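Local structure of solute-binding protein Csal_2479 (Chromohalobacter salexigens, 4P1L) at residues Thr77-Gly90 / Ile231-Trp243. The protein binds D-glucuronate and probably delivers it to a tripartite ATP-independent periplasmic (TRAP) transporter for uptake into the cytoplasm. Sequence-based numbering, arbitrary orientation.
Sequences TRSGALDFANFNMG and ILPECLCVAKASW. With BDP (beta-D-glucopyranuronic acid), chain C; SO4 (sulfate ion), chain E.
Antiparallel strands 84-88 and 234-239 lie side by side in the five-stranded mixed sheet of one lobe of this TRAP solute-binding protein, and their pairing carries a sugar-binding carboxylate into the cleft. Phe84, Asn86 and Asn88 share a sheet face with Val238, Leu236 and Glu234; Ala85 and Phe87 share the other with Cys237 and Cys235. Reciprocal backbone bonds join Ala85 to Cys237 and Phe87 to Cys235, and Met89 N extends the pairing to Pro233 O.

At the cleft end Glu234 reaches out, extended beyond CG (chi2 -155°), between two asparagine amides. Asn88 ND2 gives Glu234 OE2 a nearly straight bond of 2.8 Å from the anti side but 31° out of the carboxylate plane, the amide standing almost perpendicular to the carboxylate. Asn86 ND2 meets Glu234 OE1 at 3.0 Å, also on the anti side and less tilted, and Asn86 OD1 accepts from Asn38. The glucuronate hydroxyl O2 donates to Glu234 OE2 at 2.6 Å. Asn88 is itself steadied: its OD1 takes Gly90 N in an Asx turn, and its backbone N donates to OE1 of Gln70, another residue of the glucuronate site.

On the opposite face Cys237 SG touches Phe87 CD2 obliquely at 3.6 Å, while Ala85 CB lies over one face of that ring, offset toward its rim. Farther along, Ser242 OG, in the first turn of the helix that starts right after Ala239, donates to Asp83 OD1 at 2.6 Å; Asp83 OD2 accepts from Arg27 N.

With one amide on each oxygen, the carboxylate's rotation is fixed, OE2 takes the sugar hydroxyl as well, and these donors would be expected to stabilise its negative charge within the buried pocket.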
ATOM      1  N   THR A  77       5.192   7.704  14.378  1.00 24.01           N
ATOM      2  CA  THR A  77       6.341   8.111  13.564  1.00 18.78           C
ATOM      3  C   THR A  77       6.358   9.625  13.337  1.00 22.12           C
ATOM      4  O   THR A  77       7.417  10.266  13.382  1.00 24.02           O
ATOM      5  CB  THR A  77       6.376   7.347  12.215  1.00 19.81           C
ATOM      6  OG1 THR A  77       6.331   5.943  12.465  1.00 19.86           O
ATOM      7  CG2 THR A  77       7.669   7.662  11.473  1.00 26.46           C
ATOM      8  N   ARG A  78       5.193  10.218  13.100  1.00 19.97           N
ATOM      9  CA  ARG A  78       5.120  11.682  12.981  1.00 21.64           C
ATOM     10  C   ARG A  78       5.642  12.400  14.217  1.00 23.28           C
ATOM     11  O   ARG A  78       6.203  13.482  14.112  1.00 28.57           O
ATOM     12  CB  ARG A  78       3.693  12.136  12.712  1.00 20.61           C
ATOM     13  CG  ARG A  78       3.192  11.702  11.337  1.00 22.09           C
ATOM     14  CD  ARG A  78       1.758  12.117  11.122  1.00 23.62           C
ATOM     15  NE  ARG A  78       1.592  13.563  11.129  1.00 31.74           N
ATOM     16  CZ  ARG A  78       0.460  14.183  11.457  1.00 32.21           C
ATOM     17  NH1 ARG A  78      -0.618  13.485  11.793  1.00 30.24           N
ATOM     18  NH2 ARG A  78       0.404  15.500  11.440  1.00 33.58           N
ATOM     19  N   SER A  79       5.436  11.810  15.388  1.00 27.78           N
ATOM     20  CA  SER A  79       5.780  12.482  16.628  1.00 33.87           C
ATOM     21  C   SER A  79       7.196  12.100  17.058  1.00 31.50           C
ATOM     22  O   SER A  79       7.725  12.652  18.007  1.00 34.73           O
ATOM     23  CB  SER A  79       4.748  12.159  17.722  1.00 36.00           C
ATOM     24  OG  SER A  79       4.865  10.834  18.182  1.00 35.05           O
ATOM     25  N   GLY A  80       7.803  11.145  16.354  1.00 25.54           N
ATOM     26  CA  GLY A  80       9.177  10.766  16.616  1.00 28.26           C
ATOM     27  C   GLY A  80       9.318   9.679  17.661  1.00 31.91           C
ATOM     28  O   GLY A  80      10.435   9.359  18.053  1.00 32.18           O
ATOM     29  N   ALA A  81       8.201   9.120  18.120  1.00 27.01           N
ATOM     30  CA  ALA A  81       8.235   7.990  19.051  1.00 29.34           C
ATOM     31  C   ALA A  81       8.762   6.733  18.349  1.00 30.58           C
ATOM     32  O   ALA A  81       9.462   5.919  18.961  1.00 33.00           O
ATOM     33  CB  ALA A  81       6.861   7.737  19.638  1.00 34.29           C
ATOM     34  N   LEU A  82       8.397   6.570  17.076  1.00 27.32           N
ATOM     35  CA  LEU A  82       9.045   5.603  16.185  1.00 27.52           C
ATOM     36  C   LEU A  82       9.934   6.354  15.212  1.00 23.38           C
ATOM     37  O   LEU A  82       9.635   7.493  14.837  1.00 23.45           O
ATOM     38  CB  LEU A  82       8.025   4.786  15.397  1.00 25.53           C
ATOM     39  CG  LEU A  82       7.109   3.868  16.209  1.00 30.28           C
ATOM     40  CD1 LEU A  82       6.042   3.283  15.280  1.00 30.47           C
ATOM     41  CD2 LEU A  82       7.901   2.759  16.854  1.00 34.90           C
ATOM     42  N   ASP A  83      11.026   5.723  14.798  1.00 19.45           N
ATOM     43  CA  ASP A  83      12.025   6.408  13.980  1.00 19.37           C
ATOM     44  C   ASP A  83      11.874   6.221  12.476  1.00 18.52           C
ATOM     45  O   ASP A  83      12.112   7.154  11.699  1.00 19.73           O
ATOM     46  CB  ASP A  83      13.425   5.965  14.402  1.00 22.67           C
ATOM     47  CG  ASP A  83      13.710   6.268  15.853  1.00 23.81           C
ATOM     48  OD1 ASP A  83      13.890   7.466  16.182  1.00 23.37           O
ATOM     49  OD2 ASP A  83      13.793   5.300  16.641  1.00 23.97           O
ATOM     50  N   PHE A  84      11.499   5.023  12.048  1.00 17.96           N
ATOM     51  CA  PHE A  84      11.287   4.792  10.627  1.00 17.22           C
ATOM     52  C   PHE A  84      10.190   3.749  10.389  1.00 16.91           C
ATOM     53  O   PHE A  84       9.761   3.068  11.312  1.00 18.15           O
ATOM     54  CB  PHE A  84      12.610   4.416   9.936  1.00 19.23           C
ATOM     55  CG  PHE A  84      13.151   3.035  10.291  1.00 17.28           C
ATOM     56  CD1 PHE A  84      13.799   2.806  11.493  1.00 20.17           C
ATOM     57  CD2 PHE A  84      13.048   1.977   9.388  1.00 18.21           C
ATOM     58  CE1 PHE A  84      14.315   1.558  11.812  1.00 23.52           C
ATOM     59  CE2 PHE A  84      13.566   0.738   9.695  1.00 17.90           C
ATOM     60  CZ  PHE A  84      14.200   0.520  10.915  1.00 17.74           C
ATOM     61  N   ALA A  85       9.724   3.634   9.148  1.00 17.42           N
ATOM     62  CA  ALA A  85       8.645   2.730   8.862  1.00 16.56           C
ATOM     63  C   ALA A  85       8.426   2.583   7.356  1.00 15.00           C
ATOM     64  O   ALA A  85       8.813   3.448   6.555  1.00 16.77           O
ATOM     65  CB  ALA A  85       7.390   3.212   9.526  1.00 16.73           C
ATOM     66  N   ASN A  86       7.797   1.469   7.015  1.00 15.14           N
ATOM     67  CA  ASN A  86       7.233   1.192   5.699  1.00 14.12           C
ATOM     68  C   ASN A  86       5.725   1.349   5.848  1.00 14.27           C
ATOM     69  O   ASN A  86       5.068   0.558   6.519  1.00 14.22           O
ATOM     70  CB  ASN A  86       7.672  -0.222   5.283  1.00 14.00           C
ATOM     71  CG  ASN A  86       6.864  -0.828   4.147  1.00 13.55           C
ATOM     72  OD1 ASN A  86       6.686  -2.035   4.117  1.00 15.83           O
ATOM     73  ND2 ASN A  86       6.378  -0.007   3.211  1.00 16.73           N
ATOM     74  N   PHE A  87       5.186   2.426   5.275  1.00 14.25           N
ATOM     75  CA  PHE A  87       3.756   2.634   5.286  1.00 13.95           C
ATOM     76  C   PHE A  87       3.170   2.502   3.884  1.00 13.24           C
ATOM     77  O   PHE A  87       3.732   3.035   2.925  1.00 15.31           O
ATOM     78  CB  PHE A  87       3.403   4.034   5.791  1.00 14.05           C
ATOM     79  CG  PHE A  87       3.757   4.283   7.221  1.00 15.17           C
ATOM     80  CD1 PHE A  87       3.397   3.380   8.207  1.00 15.98           C
ATOM     81  CD2 PHE A  87       4.456   5.419   7.582  1.00 15.88           C
ATOM     82  CE1 PHE A  87       3.718   3.601   9.520  1.00 15.82           C
ATOM     83  CE2 PHE A  87       4.770   5.658   8.920  1.00 15.66           C
ATOM     84  CZ  PHE A  87       4.394   4.731   9.885  1.00 18.32           C
ATOM     85  N   ASN A  88       2.026   1.839   3.797  1.00 13.03           N
ATOM     86  CA  ASN A  88       1.171   1.935   2.619  1.00 12.72           C
ATOM     87  C   ASN A  88       0.540   3.342   2.545  1.00 12.91           C
ATOM     88  O   ASN A  88       0.126   3.925   3.572  1.00 13.25           O
ATOM     89  CB  ASN A  88       0.103   0.851   2.669  1.00 12.73           C
ATOM     90  CG  ASN A  88      -0.696   0.747   1.379  1.00 13.80           C
ATOM     91  OD1 ASN A  88      -1.672   1.477   1.188  1.00 12.55           O
ATOM     92  ND2 ASN A  88      -0.301  -0.159   0.504  1.00 14.23           N
HETATM   93  N   MSE A  89       0.497   3.897   1.338  1.00 14.57           N
HETATM   94  CA  MSE A  89      -0.023   5.257   1.151  1.00 13.61           C
HETATM   95  C   MSE A  89      -1.525   5.380   1.293  1.00 13.72           C
HETATM   96  O   MSE A  89      -2.048   6.493   1.432  1.00 16.12           O
HETATM   97  CB  MSE A  89       0.412   5.829  -0.196  1.00 13.03           C
HETATM   98  CG  MSE A  89       1.892   6.109  -0.306  1.00 16.36           C
HETATM   99 SE   MSE A  89       2.562   7.488   0.973  1.00 22.77          SE
HETATM  100  CE  MSE A  89       2.321   9.032  -0.199  1.00 28.90           C
ATOM    101  N   GLY A  90      -2.239   4.253   1.256  1.00 14.14           N
ATOM    102  CA  GLY A  90      -3.677   4.259   1.496  1.00 13.46           C
ATOM    103  C   GLY A  90      -4.087   4.868   2.827  1.00 20.29           C
ATOM    104  O   GLY A  90      -4.866   5.834   2.865  1.00 16.54           O
ATOM    105  N   ILE A 231      -3.478   0.603  -7.191  1.00 10.63           N
ATOM    106  CA  ILE A 231      -2.065   0.375  -7.288  1.00 15.07           C
ATOM    107  C   ILE A 231      -1.457   1.425  -6.347  1.00 16.98           C
ATOM    108  O   ILE A 231      -1.322   2.613  -6.689  1.00 17.69           O
ATOM    109  CB  ILE A 231      -1.583   0.530  -8.735  1.00 14.41           C
ATOM    110  CG1 ILE A 231      -2.094  -0.656  -9.563  1.00 12.72           C
ATOM    111  CG2 ILE A 231      -0.092   0.605  -8.778  1.00 17.80           C
ATOM    112  CD1 ILE A 231      -2.031  -0.427 -11.067  1.00 13.38           C
ATOM    113  N   LEU A 232      -1.156   0.982  -5.132  1.00 14.85           N
ATOM    114  CA  LEU A 232      -0.774   1.881  -4.064  1.00 11.41           C
ATOM    115  C   LEU A 232       0.748   1.835  -3.866  1.00 12.77           C
ATOM    116  O   LEU A 232       1.332   0.768  -3.596  1.00 14.76           O
ATOM    117  CB  LEU A 232      -1.502   1.500  -2.782  1.00 12.64           C
ATOM    118  CG  LEU A 232      -2.997   1.913  -2.761  1.00 19.00           C
ATOM    119  CD1 LEU A 232      -3.741   1.217  -1.622  1.00 17.70           C
ATOM    120  CD2 LEU A 232      -3.097   3.438  -2.627  1.00 26.54           C
ATOM    121  N   PRO A 233       1.419   2.996  -3.995  1.00 15.50           N
ATOM    122  CA  PRO A 233       2.806   3.013  -3.553  1.00 14.42           C
ATOM    123  C   PRO A 233       2.890   2.821  -2.045  1.00 11.33           C
ATOM    124  O   PRO A 233       1.901   3.068  -1.344  1.00 14.71           O
ATOM    125  CB  PRO A 233       3.288   4.439  -3.925  1.00 13.66           C
ATOM    126  CG  PRO A 233       2.345   4.909  -4.952  1.00 11.15           C
ATOM    127  CD  PRO A 233       1.003   4.309  -4.524  1.00 14.79           C
ATOM    128  N   GLU A 234       4.054   2.401  -1.551  1.00 12.59           N
ATOM    129  CA  GLU A 234       4.370   2.456  -0.134  1.00 12.33           C
ATOM    130  C   GLU A 234       5.680   3.225   0.058  1.00 13.50           C
ATOM    131  O   GLU A 234       6.549   3.194  -0.811  1.00 16.41           O
ATOM    132  CB  GLU A 234       4.507   1.050   0.444  1.00 14.43           C
ATOM    133  CG  GLU A 234       3.360   0.117   0.060  1.00 13.68           C
ATOM    134  CD  GLU A 234       3.142  -1.023   1.056  1.00 15.48           C
ATOM    135  OE1 GLU A 234       4.077  -1.316   1.852  1.00 11.68           O
ATOM    136  OE2 GLU A 234       2.038  -1.614   1.024  1.00 16.39           O
ATOM    137  N   CYS A 235       5.820   3.941   1.172  1.00 14.27           N
ATOM    138  CA  CYS A 235       7.052   4.656   1.431  1.00 14.21           C
ATOM    139  C   CYS A 235       7.891   3.905   2.425  1.00 13.84           C
ATOM    140  O   CYS A 235       7.377   3.156   3.259  1.00 17.71           O
ATOM    141  CB  CYS A 235       6.792   6.069   1.960  1.00 14.28           C
ATOM    142  SG  CYS A 235       5.885   6.139   3.529  1.00 19.57           S
ATOM    143  N   LEU A 236       9.193   4.139   2.335  1.00 13.17           N
ATOM    144  CA  LEU A 236      10.135   3.914   3.421  1.00 14.22           C
ATOM    145  C   LEU A 236      10.452   5.308   3.926  1.00 14.08           C
ATOM    146  O   LEU A 236      11.016   6.119   3.184  1.00 16.10           O
ATOM    147  CB  LEU A 236      11.395   3.205   2.940  1.00 16.02           C
ATOM    148  CG  LEU A 236      12.562   3.116   3.911  1.00 19.38           C
ATOM    149  CD1 LEU A 236      12.140   2.641   5.271  1.00 26.14           C
ATOM    150  CD2 LEU A 236      13.614   2.191   3.330  1.00 20.02           C
ATOM    151  N   CYS A 237      10.013   5.623   5.136  1.00 16.28           N
ATOM    152  CA  CYS A 237      10.164   6.980   5.664  1.00 19.03           C
ATOM    153  C   CYS A 237      10.770   7.016   7.078  1.00 14.79           C
ATOM    154  O   CYS A 237      10.805   5.998   7.796  1.00 16.15           O
ATOM    155  CB  CYS A 237       8.812   7.691   5.684  1.00 20.98           C
ATOM    156  SG  CYS A 237       7.631   7.042   6.905  1.00 19.39           S
ATOM    157  N   VAL A 238      11.245   8.205   7.451  1.00 16.46           N
ATOM    158  CA  VAL A 238      11.857   8.458   8.759  1.00 16.27           C
ATOM    159  C   VAL A 238      11.105   9.612   9.464  1.00 19.49           C
ATOM    160  O   VAL A 238      10.688  10.571   8.817  1.00 17.53           O
ATOM    161  CB  VAL A 238      13.369   8.783   8.594  1.00 17.47           C
ATOM    162  CG1 VAL A 238      14.011   9.204   9.933  1.00 17.03           C
ATOM    163  CG2 VAL A 238      14.105   7.586   8.007  1.00 16.12           C
ATOM    164  N   ALA A 239      10.922   9.517  10.781  1.00 17.57           N
ATOM    165  CA  ALA A 239      10.433  10.647  11.576  1.00 18.48           C
ATOM    166  C   ALA A 239      11.301  11.900  11.334  1.00 24.21           C
ATOM    167  O   ALA A 239      12.539  11.859  11.387  1.00 20.99           O
ATOM    168  CB  ALA A 239      10.436  10.311  13.062  1.00 20.91           C
ATOM    169  N   LYS A 240      10.660  13.024  11.059  1.00 21.22           N
ATOM    170  CA  LYS A 240      11.426  14.242  10.806  1.00 23.18           C
ATOM    171  C   LYS A 240      12.381  14.554  11.964  1.00 21.92           C
ATOM    172  O   LYS A 240      13.516  14.954  11.739  1.00 24.22           O
ATOM    173  CB  LYS A 240      10.506  15.441  10.554  1.00 25.27           C
ATOM    174  CG  LYS A 240      11.290  16.743  10.239  1.00 26.25           C
ATOM    175  CD  LYS A 240      10.358  17.941  10.002  1.00 37.32           C
ATOM    176  CE  LYS A 240       9.591  17.813   8.691  1.00 43.46           C
ATOM    177  NZ  LYS A 240       9.211  19.140   8.100  1.00 50.05           N
ATOM    178  N   ALA A 241      11.915  14.370  13.192  1.00 24.79           N
ATOM    179  CA  ALA A 241      12.744  14.620  14.374  1.00 28.40           C
ATOM    180  C   ALA A 241      14.011  13.764  14.348  1.00 27.73           C
ATOM    181  O   ALA A 241      15.115  14.249  14.610  1.00 27.44           O
ATOM    182  CB  ALA A 241      11.952  14.325  15.635  1.00 30.57           C
ATOM    183  N   SER A 242      13.847  12.487  14.027  1.00 26.85           N
ATOM    184  CA  SER A 242      14.987  11.569  14.009  1.00 22.45           C
ATOM    185  C   SER A 242      15.945  11.902  12.873  1.00 27.60           C
ATOM    186  O   SER A 242      17.157  11.784  13.000  1.00 25.84           O
ATOM    187  CB  SER A 242      14.509  10.120  13.863  1.00 23.11           C
ATOM    188  OG  SER A 242      13.706   9.757  14.965  1.00 27.17           O
ATOM    189  N   TRP A 243      15.376  12.314  11.750  1.00 19.38           N
ATOM    190  CA  TRP A 243      16.144  12.703  10.576  1.00 19.58           C
ATOM    191  C   TRP A 243      17.024  13.922  10.846  1.00 21.32           C
ATOM    192  O   TRP A 243      18.214  13.926  10.533  1.00 24.76           O
ATOM    193  CB  TRP A 243      15.151  12.998   9.438  1.00 20.14           C
ATOM    194  CG  TRP A 243      15.767  13.126   8.072  1.00 19.18           C
ATOM    195  CD1 TRP A 243      15.703  14.211   7.262  1.00 19.71           C
ATOM    196  CD2 TRP A 243      16.504  12.131   7.352  1.00 18.97           C
ATOM    197  NE1 TRP A 243      16.353  13.959   6.075  1.00 19.86           N
ATOM    198  CE2 TRP A 243      16.857  12.691   6.104  1.00 23.42           C
ATOM    199  CE3 TRP A 243      16.905  10.825   7.634  1.00 20.38           C
ATOM    200  CZ2 TRP A 243      17.619  11.998   5.148  1.00 21.98           C
ATOM    201  CZ3 TRP A 243      17.655  10.132   6.671  1.00 21.34           C
ATOM    202  CH2 TRP A 243      17.982  10.717   5.445  1.00 23.76           C
TER
HETATM  203  C1  BDP C 401      -1.120  -4.538   2.070  1.00 11.57           C
HETATM  204  C2  BDP C 401      -0.212  -3.397   2.505  1.00 10.53           C
HETATM  205  C3  BDP C 401      -0.248  -3.281   3.981  1.00 16.70           C
HETATM  206  C4  BDP C 401      -1.667  -3.023   4.379  1.00 12.52           C
HETATM  207  C5  BDP C 401      -2.595  -4.164   3.884  1.00 10.25           C
HETATM  208  C6  BDP C 401      -4.064  -3.928   4.227  1.00 12.94           C
HETATM  209  O2  BDP C 401       1.095  -3.741   2.075  1.00 13.24           O
HETATM  210  O3  BDP C 401       0.553  -2.035   4.333  1.00 13.74           O
HETATM  211  O4  BDP C 401      -1.772  -2.903   5.808  1.00 12.28           O
HETATM  212  O5  BDP C 401      -2.468  -4.288   2.502  1.00 11.81           O
HETATM  213  O6A BDP C 401      -4.921  -4.356   3.387  1.00 13.40           O
HETATM  214  O1  BDP C 401      -1.131  -4.624   0.688  1.00 14.07           O
HETATM  215  O6B BDP C 401      -4.370  -3.412   5.322  1.00 15.87           O
HETATM  216  S   SO4 E 403      17.862  15.952   3.107  0.82 39.58           S
HETATM  217  O1  SO4 E 403      18.572  14.774   2.623  0.82 35.33           O
HETATM  218  O2  SO4 E 403      17.609  16.853   1.992  0.82 44.97           O
HETATM  219  O3  SO4 E 403      16.573  15.618   3.718  0.82 35.68           O
HETATM  220  O4  SO4 E 403      18.672  16.607   4.133  0.82 40.59           O
HETATM  221  O   HOH W   1       9.136  13.754  13.970  1.00 29.68           O
HETATM  222  O   HOH W   2      12.431  11.020  17.018  1.00 26.69           O